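Local coordinates for protein alpha-glucosidase (PDB 5XFM) that hydrolyses beta-L-arabinopyranosides and alpha-galactosides as a bifunctional, calcium-binding enzyme of glycoside hydrolase family 97, at residues 589-594 and 627-632; 558-563 and 594-599; 607-612 and 631-636. The protein carries 1 engineered substitution. One frame throughout, in Å; residues are numbered along the deposited sequence.

All three contacts lie in the C-terminal beta domain, on the same side of the chain's centre. Contact 1 pairs strands 590-595 and 627-632, which form a two-stranded sheet. Contact 2 shares L594 with contact 1 and reaches across to strand 556-563, an outermost strand of the six-stranded sheet. Contact 3 starts from the end of strand 627-632, shares E631 and I632 with contact 1, and meets the end of strand 603-609. The centres of contacts 2 and 3 are each about 11 Å from that of contact 1 and about 18 Å from each other. Contact 2 precedes contact 3 in the chain. Contact 1 builds the small sheet; contacts 2 and 3 tie its ends to the large one.

Contact 1: residues 589-594 and 627-632; sequences PLKLKL and KVQLEI
L592 rests its methyl CD2 on CD1 of I632, 3.6 Å away, and the two side chains cross obliquely. The pair is diagonal: the register sets I632 opposite L590, and L592 opposite L630. L590 also reaches this methyl, more loosely, with its CD2 4.3 Å from I632 CD1. CG1 of I632 lies anti to its own carbonyl carbon (chi1 -49°), and the extended end carries CD1 to both leucines.

Six backbone hydrogen bonds join the strands. They form three reciprocal pairs: L590 with I632, L592 with L630, and L594 with V628. The straightest runs from L592 N to L630 O, 2.9 Å long with 172° at the hydrogen. Between these pairs, CA-H...O contacts fill in, such as E631 CA to L590 O at 3.2 Å.

The other face carries K591, K593, Q629 and E631. K591 bends at chi2 and lays CD 3.2 Å from L630 O. Near the start of strand 590-595, E631 OE1 lies 3.6 Å from CB of P589.

L590, L592, L594, V628, L630 and I632 all share one face. It packs on strands of the six-stranded sheet, through V569, I638 and A582 among others. The two-stranded sheet is therefore amphipathic, its apolar face closing a beta sandwich and its polar face turned to solvent.

Contact 2: residues 558-563 and 594-599; sequences RFVDGY and LDLEMF
R558 and M598 reach toward each other from opposite directions, and their ends meet at the guanidinium. M598 SD lies 3.1 Å from R558 NH2, and the methyl CE is 3.4 Å from R558 NE. CE also touches the root of the arginine, 3.6 Å from R558 CB. The R558 chain bends at chi2 and chi3 (-77°), which brings the guanidinium round to the thioether at an oblique angle. E597 adds a long salt bridge, with OE1 4.0 Å from R558 NH2. No N-H points at this oxygen, so the attraction is one of charge alone. The other terminal nitrogen, NH1, makes a salt bridge with E556. With an alanine in place of R558, M598 CE and SD are likely to lose their cover, and E597 and E556 the positive partner between them.

V560 and L596 cross at about a right angle, with V560 CG1 3.7 Å from L596 CD2. V560 CG1 meets L594 CD2 at 4.2 Å. L580 of strand 577-584 touches both V560 and L596. V560 and D561 together pair with the single residue V569, a classic beta bulge. L594 and L596 pack on an outermost strand of the six-stranded sheet, one border of a beta sandwich.

Contact 3: residues 607-612 and 631-636; sequences YKDDKK and EIRPQG
A type II beta turn, R633 to G636, leads from strand 627-632 into strand 636-641, and its first and last residues pack on D609 at the end of strand 603-609. D609 OD2 lies 3.3 Å from CA of G636. The same oxygen is 3.7 Å from CG of R633. D609 is buried, and both its oxygens have partners: OD2 accepts a hydrogen bond from G637 N, and OD1 is hydrogen-bonded to T511 OG1.

The turn takes the chain from the two-stranded sheet to the six-stranded one, the two layers of the domain. A weak backbone bond, G636 N to R633 O at 3.0 Å, closes it. Q635 takes the positive phi (63°) usual at the third position of this turn. A beta carbon on G636 would point at D609 and collide with OD2.

R633 and D609 cross at about a right angle, and the D609 carboxylate and the R633 guanidinium are turned 85° against each other. They make no salt bridge, as D609 OD2 is 5.2 Å from R633 NE. R633 CG sits between the backbone N and the carbonyl carbon (chi1 79°), and a bend at chi3 sends the guanidinium on past D609 to the loop 610-612. There NH1 of R633 is 3.4 Å from K612 C. D610 O lies at the guanidinium edge, 3.9 Å from NH1 of R633. D610 OD1 accepts bonds from E614 N and, weakly, from K612 N.

Contact 1: residues 589-594 and 627-632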
loop_
_atom_site.group_PDB
_atom_site.type_symbol
_atom_site.label_atom_id
_atom_site.label_comp_id
_atom_site.label_asym_id
_atom_site.label_seq_id
_atom_site.Cartn_x
_atom_site.Cartn_y
_atom_site.Cartn_z
ATOM N N PRO A 589 -0.115 14.801 -26.108
ATOM C CA PRO A 589 0.578 13.543 -26.388
ATOM C C PRO A 589 1.947 13.510 -25.732
ATOM O O PRO A 589 2.593 14.546 -25.572
ATOM C CB PRO A 589 0.691 13.541 -27.911
ATOM C CG PRO A 589 -0.475 14.357 -28.363
ATOM C CD PRO A 589 -0.594 15.451 -27.341
ATOM N N LEU A 590 2.387 12.316 -25.368
ATOM C CA LEU A 590 3.601 12.162 -24.590
ATOM C C LEU A 590 4.664 11.447 -25.398
ATOM O O LEU A 590 4.460 10.320 -25.840
ATOM C CB LEU A 590 3.300 11.390 -23.313
ATOM C CG LEU A 590 4.389 11.321 -22.252
ATOM C CD1 LEU A 590 4.633 12.663 -21.583
ATOM C CD2 LEU A 590 4.009 10.258 -21.244
ATOM N N LYS A 591 5.805 12.104 -25.582
ATOM C CA LYS A 591 6.874 11.542 -26.388
ATOM C C LYS A 591 8.024 11.031 -25.524
ATOM O O LYS A 591 8.629 11.783 -24.762
ATOM C CB LYS A 591 7.386 12.597 -27.382
ATOM C CG LYS A 591 8.206 12.052 -28.549
ATOM C CD LYS A 591 7.911 10.584 -28.809
ATOM C CE LYS A 591 8.648 10.058 -30.026
ATOM N NZ LYS A 591 8.255 8.655 -30.329
ATOM N N LEU A 592 8.306 9.738 -25.648
ATOM C CA LEU A 592 9.334 9.086 -24.849
ATOM C C LEU A 592 10.482 8.584 -25.704
ATOM O O LEU A 592 10.270 7.917 -26.725
ATOM C CB LEU A 592 8.778 7.898 -24.055
ATOM C CG LEU A 592 7.925 8.015 -22.792
ATOM C CD1 LEU A 592 7.076 9.257 -22.791
ATOM C CD2 LEU A 592 7.065 6.770 -22.651
ATOM N N LYS A 593 11.694 8.914 -25.279
ATOM C CA LYS A 593 12.882 8.234 -25.752
ATOM C C LYS A 593 13.417 7.454 -24.562
ATOM O O LYS A 593 13.917 8.034 -23.599
ATOM C CB LYS A 593 13.926 9.208 -26.297
ATOM C CG LYS A 593 13.441 10.074 -27.447
ATOM C CD LYS A 593 13.697 11.548 -27.164
ATOM C CE LYS A 593 14.396 12.226 -28.331
ATOM N NZ LYS A 593 15.052 13.498 -27.922
ATOM N N LEU A 594 13.297 6.136 -24.618
ATOM C CA LEU A 594 13.629 5.299 -23.479
ATOM C C LEU A 594 14.869 4.480 -23.773
ATOM O O LEU A 594 15.117 4.076 -24.917
ATOM C CB LEU A 594 12.460 4.372 -23.127
ATOM C CG LEU A 594 11.079 5.010 -22.965
ATOM C CD1 LEU A 594 10.028 3.946 -22.699
ATOM C CD2 LEU A 594 11.103 6.025 -21.840
ATOM N N LYS A 627 17.527 1.678 -27.606
ATOM C CA LYS A 627 16.816 2.893 -27.978
ATOM C C LYS A 627 15.382 2.650 -28.418
ATOM O O LYS A 627 15.147 2.240 -29.554
ATOM C CB LYS A 627 17.539 3.585 -29.138
ATOM C CG LYS A 627 18.694 4.485 -28.738
ATOM C CD LYS A 627 18.682 4.814 -27.261
ATOM C CE LYS A 627 19.979 5.494 -26.857
ATOM N NZ LYS A 627 20.124 5.532 -25.378
ATOM N N VAL A 628 14.425 2.856 -27.517
ATOM C CA VAL A 628 13.014 2.788 -27.904
ATOM C C VAL A 628 12.441 4.202 -27.993
ATOM O O VAL A 628 12.786 5.061 -27.192
ATOM C CB VAL A 628 12.191 1.942 -26.915
ATOM C CG1 VAL A 628 10.728 1.906 -27.322
ATOM C CG2 VAL A 628 12.750 0.528 -26.854
ATOM N N GLN A 629 11.579 4.458 -28.969
ATOM C CA GLN A 629 10.852 5.723 -29.006
ATOM C C GLN A 629 9.373 5.462 -29.157
ATOM O O GLN A 629 8.965 4.654 -29.985
ATOM C CB GLN A 629 11.331 6.620 -30.146
ATOM C CG GLN A 629 12.823 6.859 -30.199
ATOM C CD GLN A 629 13.201 7.803 -31.324
ATOM O OE1 GLN A 629 12.334 8.326 -32.026
ATOM N NE2 GLN A 629 14.497 8.045 -31.485
ATOM N N LEU A 630 8.562 6.170 -28.382
ATOM C CA LEU A 630 7.127 5.890 -28.372
ATOM C C LEU A 630 6.334 7.150 -28.095
ATOM O O LEU A 630 6.786 8.009 -27.349
ATOM C CB LEU A 630 6.793 4.824 -27.324
ATOM C CG LEU A 630 7.267 3.389 -27.576
ATOM C CD1 LEU A 630 7.052 2.533 -26.348
ATOM C CD2 LEU A 630 6.538 2.785 -28.774
ATOM N N GLU A 631 5.145 7.246 -28.681
ATOM C CA GLU A 631 4.232 8.338 -28.372
ATOM C C GLU A 631 2.946 7.784 -27.776
ATOM O O GLU A 631 2.359 6.847 -28.311
ATOM C CB GLU A 631 3.953 9.174 -29.623
ATOM C CG GLU A 631 2.843 10.210 -29.481
ATOM C CD GLU A 631 2.783 11.140 -30.680
ATOM O OE1 GLU A 631 1.730 11.773 -30.890
ATOM O OE2 GLU A 631 3.736 11.130 -31.490
ATOM N N ILE A 632 2.520 8.371 -26.661
ATOM C CA ILE A 632 1.334 7.922 -25.946
ATOM C C ILE A 632 0.273 9.019 -25.916
ATOM O O ILE A 632 0.494 10.097 -25.357
ATOM C CB ILE A 632 1.671 7.495 -24.503
ATOM C CG1 ILE A 632 2.873 6.548 -24.483
ATOM C CG2 ILE A 632 0.459 6.864 -23.836
ATOM C CD1 ILE A 632 3.494 6.368 -23.106
#

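Contact 2: residues 558-563 and 594-599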
loop_
_atom_site.group_PDB
_atom_site.type_symbol
_atom_site.label_atom_id
_atom_site.label_comp_id
_atom_site.label_asym_id
_atom_site.label_seq_id
_atom_site.Cartn_x
_atom_site.Cartn_y
_atom_site.Cartn_z
ATOM N N ARG A 558 11.649 -2.209 -12.029
ATOM C CA ARG A 558 12.560 -1.130 -12.369
ATOM C C ARG A 558 11.783 0.092 -12.853
ATOM O O ARG A 558 10.942 0.001 -13.757
ATOM C CB ARG A 558 13.579 -1.597 -13.413
ATOM C CG ARG A 558 14.471 -2.733 -12.902
ATOM C CD ARG A 558 15.962 -2.500 -13.140
ATOM N NE ARG A 558 16.383 -2.737 -14.518
ATOM C CZ ARG A 558 16.919 -3.875 -14.953
ATOM N NH1 ARG A 558 17.089 -4.897 -14.125
ATOM N NH2 ARG A 558 17.282 -3.996 -16.223
ATOM N N PHE A 559 12.056 1.234 -12.224
ATOM C CA PHE A 559 11.481 2.504 -12.647
ATOM C C PHE A 559 12.207 3.004 -13.883
ATOM O O PHE A 559 13.432 3.121 -13.894
ATOM C CB PHE A 559 11.548 3.532 -11.513
ATOM C CG PHE A 559 11.064 4.904 -11.900
ATOM C CD1 PHE A 559 9.720 5.130 -12.162
ATOM C CD2 PHE A 559 11.947 5.974 -11.968
ATOM C CE1 PHE A 559 9.267 6.398 -12.511
ATOM C CE2 PHE A 559 11.504 7.247 -12.312
ATOM C CZ PHE A 559 10.160 7.458 -12.585
ATOM N N VAL A 560 11.441 3.276 -14.931
ATOM C CA VAL A 560 12.002 3.703 -16.206
ATOM C C VAL A 560 11.871 5.208 -16.385
ATOM O O VAL A 560 12.851 5.892 -16.668
ATOM C CB VAL A 560 11.306 2.989 -17.380
ATOM C CG1 VAL A 560 11.975 3.352 -18.694
ATOM C CG2 VAL A 560 11.323 1.481 -17.166
ATOM N N ASP A 561 10.657 5.724 -16.216
ATOM C CA ASP A 561 10.439 7.163 -16.337
ATOM C C ASP A 561 9.102 7.546 -15.728
ATOM O O ASP A 561 8.297 6.678 -15.418
ATOM C CB ASP A 561 10.494 7.605 -17.804
ATOM C CG ASP A 561 10.640 9.109 -17.954
ATOM O OD1 ASP A 561 11.208 9.745 -17.039
ATOM O OD2 ASP A 561 10.185 9.656 -18.982
ATOM N N GLY A 562 8.868 8.842 -15.544
ATOM C CA GLY A 562 7.582 9.294 -15.051
ATOM C C GLY A 562 7.589 10.525 -14.166
ATOM O O GLY A 562 8.637 11.036 -13.765
ATOM N N TYR A 563 6.386 11.002 -13.873
ATOM C CA TYR A 563 6.160 12.086 -12.930
ATOM C C TYR A 563 4.770 11.873 -12.343
ATOM O O TYR A 563 3.803 11.642 -13.090
ATOM C CB TYR A 563 6.275 13.452 -13.616
ATOM C CG TYR A 563 6.355 14.625 -12.665
ATOM C CD1 TYR A 563 7.582 15.137 -12.274
ATOM C CD2 TYR A 563 5.208 15.221 -12.162
ATOM C CE1 TYR A 563 7.667 16.207 -11.405
ATOM C CE2 TYR A 563 5.282 16.291 -11.294
ATOM C CZ TYR A 563 6.518 16.778 -10.920
ATOM O OH TYR A 563 6.607 17.844 -10.058
ATOM N N LEU A 594 13.297 6.136 -24.618
ATOM C CA LEU A 594 13.629 5.299 -23.479
ATOM C C LEU A 594 14.869 4.480 -23.773
ATOM O O LEU A 594 15.117 4.076 -24.917
ATOM C CB LEU A 594 12.460 4.372 -23.127
ATOM C CG LEU A 594 11.079 5.010 -22.965
ATOM C CD1 LEU A 594 10.028 3.946 -22.699
ATOM C CD2 LEU A 594 11.103 6.025 -21.840
ATOM N N ASP A 595 15.638 4.230 -22.722
ATOM C CA ASP A 595 16.752 3.305 -22.787
ATOM C C ASP A 595 16.329 2.051 -22.035
ATOM O O ASP A 595 16.230 2.050 -20.808
ATOM C CB ASP A 595 18.013 3.928 -22.179
ATOM C CG ASP A 595 19.226 3.013 -22.262
ATOM O OD1 ASP A 595 19.311 2.202 -23.210
ATOM O OD2 ASP A 595 20.095 3.104 -21.371
ATOM N N LEU A 596 16.050 0.992 -22.785
ATOM C CA LEU A 596 15.521 -0.237 -22.206
ATOM C C LEU A 596 16.500 -1.398 -22.313
ATOM O O LEU A 596 16.422 -2.192 -23.247
ATOM C CB LEU A 596 14.188 -0.608 -22.859
ATOM C CG LEU A 596 13.107 0.476 -22.833
ATOM C CD1 LEU A 596 11.807 -0.056 -23.403
ATOM C CD2 LEU A 596 12.901 1.000 -21.419
ATOM N N GLU A 597 17.431 -1.470 -21.366
ATOM C CA GLU A 597 18.390 -2.574 -21.285
ATOM C C GLU A 597 17.661 -3.913 -21.379
ATOM O O GLU A 597 18.120 -4.830 -22.060
ATOM C CB GLU A 597 19.203 -2.495 -19.991
ATOM C CG GLU A 597 19.869 -3.807 -19.595
ATOM C CD GLU A 597 20.626 -3.714 -18.282
ATOM O OE1 GLU A 597 20.678 -2.611 -17.700
ATOM O OE2 GLU A 597 21.172 -4.748 -17.836
ATOM N N MET A 598 16.524 -3.993 -20.689
ATOM C CA MET A 598 15.615 -5.139 -20.719
ATOM C C MET A 598 15.513 -5.817 -22.078
ATOM O O MET A 598 15.653 -7.033 -22.200
ATOM C CB MET A 598 14.195 -4.700 -20.333
ATOM C CG MET A 598 14.086 -3.500 -19.409
ATOM S SD MET A 598 14.538 -3.898 -17.717
ATOM C CE MET A 598 14.006 -2.406 -16.888
ATOM N N PHE A 599 15.237 -5.012 -23.095
ATOM C CA PHE A 599 14.877 -5.528 -24.403
ATOM C C PHE A 599 16.038 -5.567 -25.390
ATOM O O PHE A 599 15.837 -5.874 -26.563
ATOM C CB PHE A 599 13.727 -4.694 -24.952
ATOM C CG PHE A 599 12.509 -4.732 -24.081
ATOM C CD1 PHE A 599 12.128 -5.911 -23.463
ATOM C CD2 PHE A 599 11.762 -3.592 -23.853
ATOM C CE1 PHE A 599 11.012 -5.957 -22.652
ATOM C CE2 PHE A 599 10.642 -3.632 -23.040
ATOM C CZ PHE A 599 10.270 -4.818 -22.439
#

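Contact 3: residues 607-612 and 631-636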
loop_
_atom_site.group_PDB
_atom_site.type_symbol
_atom_site.label_atom_id
_atom_site.label_comp_id
_atom_site.label_asym_id
_atom_site.label_seq_id
_atom_site.Cartn_x
_atom_site.Cartn_y
_atom_site.Cartn_z
ATOM N N TYR A 607 1.795 -3.660 -27.365
ATOM C CA TYR A 607 0.401 -3.272 -27.230
ATOM C C TYR A 607 0.345 -1.758 -27.251
ATOM O O TYR A 607 1.021 -1.092 -26.461
ATOM C CB TYR A 607 -0.209 -3.819 -25.937
ATOM C CG TYR A 607 -0.283 -5.327 -25.885
ATOM C CD1 TYR A 607 0.838 -6.089 -25.591
ATOM C CD2 TYR A 607 -1.474 -5.988 -26.146
ATOM C CE1 TYR A 607 0.771 -7.467 -25.552
ATOM C CE2 TYR A 607 -1.551 -7.362 -26.109
ATOM C CZ TYR A 607 -0.428 -8.098 -25.811
ATOM O OH TYR A 607 -0.510 -9.472 -25.774
ATOM N N LYS A 608 -0.462 -1.220 -28.154
ATOM C CA LYS A 608 -0.475 0.212 -28.392
ATOM C C LYS A 608 -1.891 0.684 -28.738
ATOM O O LYS A 608 -2.711 -0.105 -29.199
ATOM C CB LYS A 608 0.539 0.518 -29.507
ATOM C CG LYS A 608 0.323 1.758 -30.345
ATOM C CD LYS A 608 1.261 1.737 -31.539
ATOM C CE LYS A 608 1.170 3.012 -32.349
ATOM N NZ LYS A 608 2.133 2.996 -33.484
ATOM N N ASP A 609 -2.179 1.965 -28.533
ATOM C CA ASP A 609 -3.443 2.523 -29.002
ATOM C C ASP A 609 -3.274 2.831 -30.476
ATOM O O ASP A 609 -2.289 3.458 -30.859
ATOM C CB ASP A 609 -3.821 3.803 -28.242
ATOM C CG ASP A 609 -3.822 3.628 -26.725
ATOM O OD1 ASP A 609 -4.432 2.660 -26.224
ATOM O OD2 ASP A 609 -3.212 4.473 -26.032
ATOM N N ASP A 610 -4.223 2.426 -31.314
ATOM C CA ASP A 610 -4.110 2.841 -32.703
ATOM C C ASP A 610 -4.548 4.298 -32.740
ATOM O O ASP A 610 -5.119 4.797 -31.772
ATOM C CB ASP A 610 -4.928 1.938 -33.649
ATOM C CG ASP A 610 -6.437 2.016 -33.422
ATOM O OD1 ASP A 610 -6.925 2.931 -32.724
ATOM O OD2 ASP A 610 -7.145 1.131 -33.960
ATOM N N LYS A 611 -4.280 4.972 -33.850
ATOM C CA LYS A 611 -4.567 6.401 -33.971
ATOM C C LYS A 611 -6.018 6.760 -33.618
ATOM O O LYS A 611 -6.311 7.911 -33.284
ATOM C CB LYS A 611 -4.188 6.897 -35.370
ATOM C CG LYS A 611 -2.698 6.709 -35.644
ATOM C CD LYS A 611 -2.026 8.004 -36.079
ATOM C CE LYS A 611 -0.709 8.168 -35.323
ATOM N NZ LYS A 611 0.149 9.247 -35.876
ATOM N N LYS A 612 -6.915 5.778 -33.710
ATOM C CA LYS A 612 -8.318 5.964 -33.373
ATOM C C LYS A 612 -8.575 5.634 -31.904
ATOM O O LYS A 612 -9.667 5.869 -31.390
ATOM C CB LYS A 612 -9.184 5.099 -34.282
ATOM C CG LYS A 612 -10.044 5.892 -35.268
ATOM C CD LYS A 612 -11.145 5.035 -35.868
ATOM C CE LYS A 612 -10.593 4.198 -37.024
ATOM N NZ LYS A 612 -10.232 5.050 -38.201
ATOM N N GLU A 631 5.145 7.246 -28.681
ATOM C CA GLU A 631 4.232 8.338 -28.372
ATOM C C GLU A 631 2.946 7.784 -27.776
ATOM O O GLU A 631 2.359 6.847 -28.311
ATOM C CB GLU A 631 3.953 9.174 -29.623
ATOM C CG GLU A 631 2.843 10.210 -29.481
ATOM C CD GLU A 631 2.783 11.140 -30.680
ATOM O OE1 GLU A 631 1.730 11.773 -30.890
ATOM O OE2 GLU A 631 3.736 11.130 -31.490
ATOM N N ILE A 632 2.520 8.371 -26.661
ATOM C CA ILE A 632 1.334 7.922 -25.946
ATOM C C ILE A 632 0.273 9.019 -25.916
ATOM O O ILE A 632 0.494 10.097 -25.357
ATOM C CB ILE A 632 1.671 7.495 -24.503
ATOM C CG1 ILE A 632 2.873 6.548 -24.483
ATOM C CG2 ILE A 632 0.459 6.864 -23.836
ATOM C CD1 ILE A 632 3.494 6.368 -23.106
ATOM N N ARG A 633 -0.872 8.738 -26.529
ATOM C CA ARG A 633 -2.012 9.646 -26.513
ATOM C C ARG A 633 -2.500 9.876 -25.086
ATOM O O ARG A 633 -2.257 9.047 -24.206
ATOM C CB ARG A 633 -3.140 9.097 -27.395
ATOM C CG ARG A 633 -3.977 7.994 -26.770
ATOM C CD ARG A 633 -5.042 7.516 -27.750
ATOM N NE ARG A 633 -6.211 8.391 -27.774
ATOM C CZ ARG A 633 -7.038 8.501 -28.808
ATOM N NH1 ARG A 633 -6.823 7.790 -29.908
ATOM N NH2 ARG A 633 -8.077 9.322 -28.746
ATOM N N PRO A 634 -3.148 11.028 -24.841
ATOM C CA PRO A 634 -3.787 11.284 -23.545
ATOM C C PRO A 634 -4.798 10.201 -23.171
ATOM O O PRO A 634 -5.516 9.706 -24.044
ATOM C CB PRO A 634 -4.475 12.637 -23.759
ATOM C CG PRO A 634 -3.682 13.286 -24.849
ATOM C CD PRO A 634 -3.321 12.161 -25.768
ATOM N N GLN A 635 -4.832 9.841 -21.886
ATOM C CA GLN A 635 -5.699 8.779 -21.371
ATOM C C GLN A 635 -5.343 7.430 -21.992
ATOM O O GLN A 635 -6.150 6.496 -21.977
ATOM C CB GLN A 635 -7.179 9.109 -21.615
ATOM C CG GLN A 635 -7.584 10.508 -21.170
ATOM C CD GLN A 635 -7.527 10.683 -19.665
ATOM O OE1 GLN A 635 -8.015 9.839 -18.913
ATOM N NE2 GLN A 635 -6.904 11.769 -19.216
ATOM N N GLY A 636 -4.134 7.336 -22.541
ATOM C CA GLY A 636 -3.699 6.122 -23.202
ATOM C C GLY A 636 -2.500 5.460 -22.543
ATOM O O GLY A 636 -1.968 5.944 -21.529
#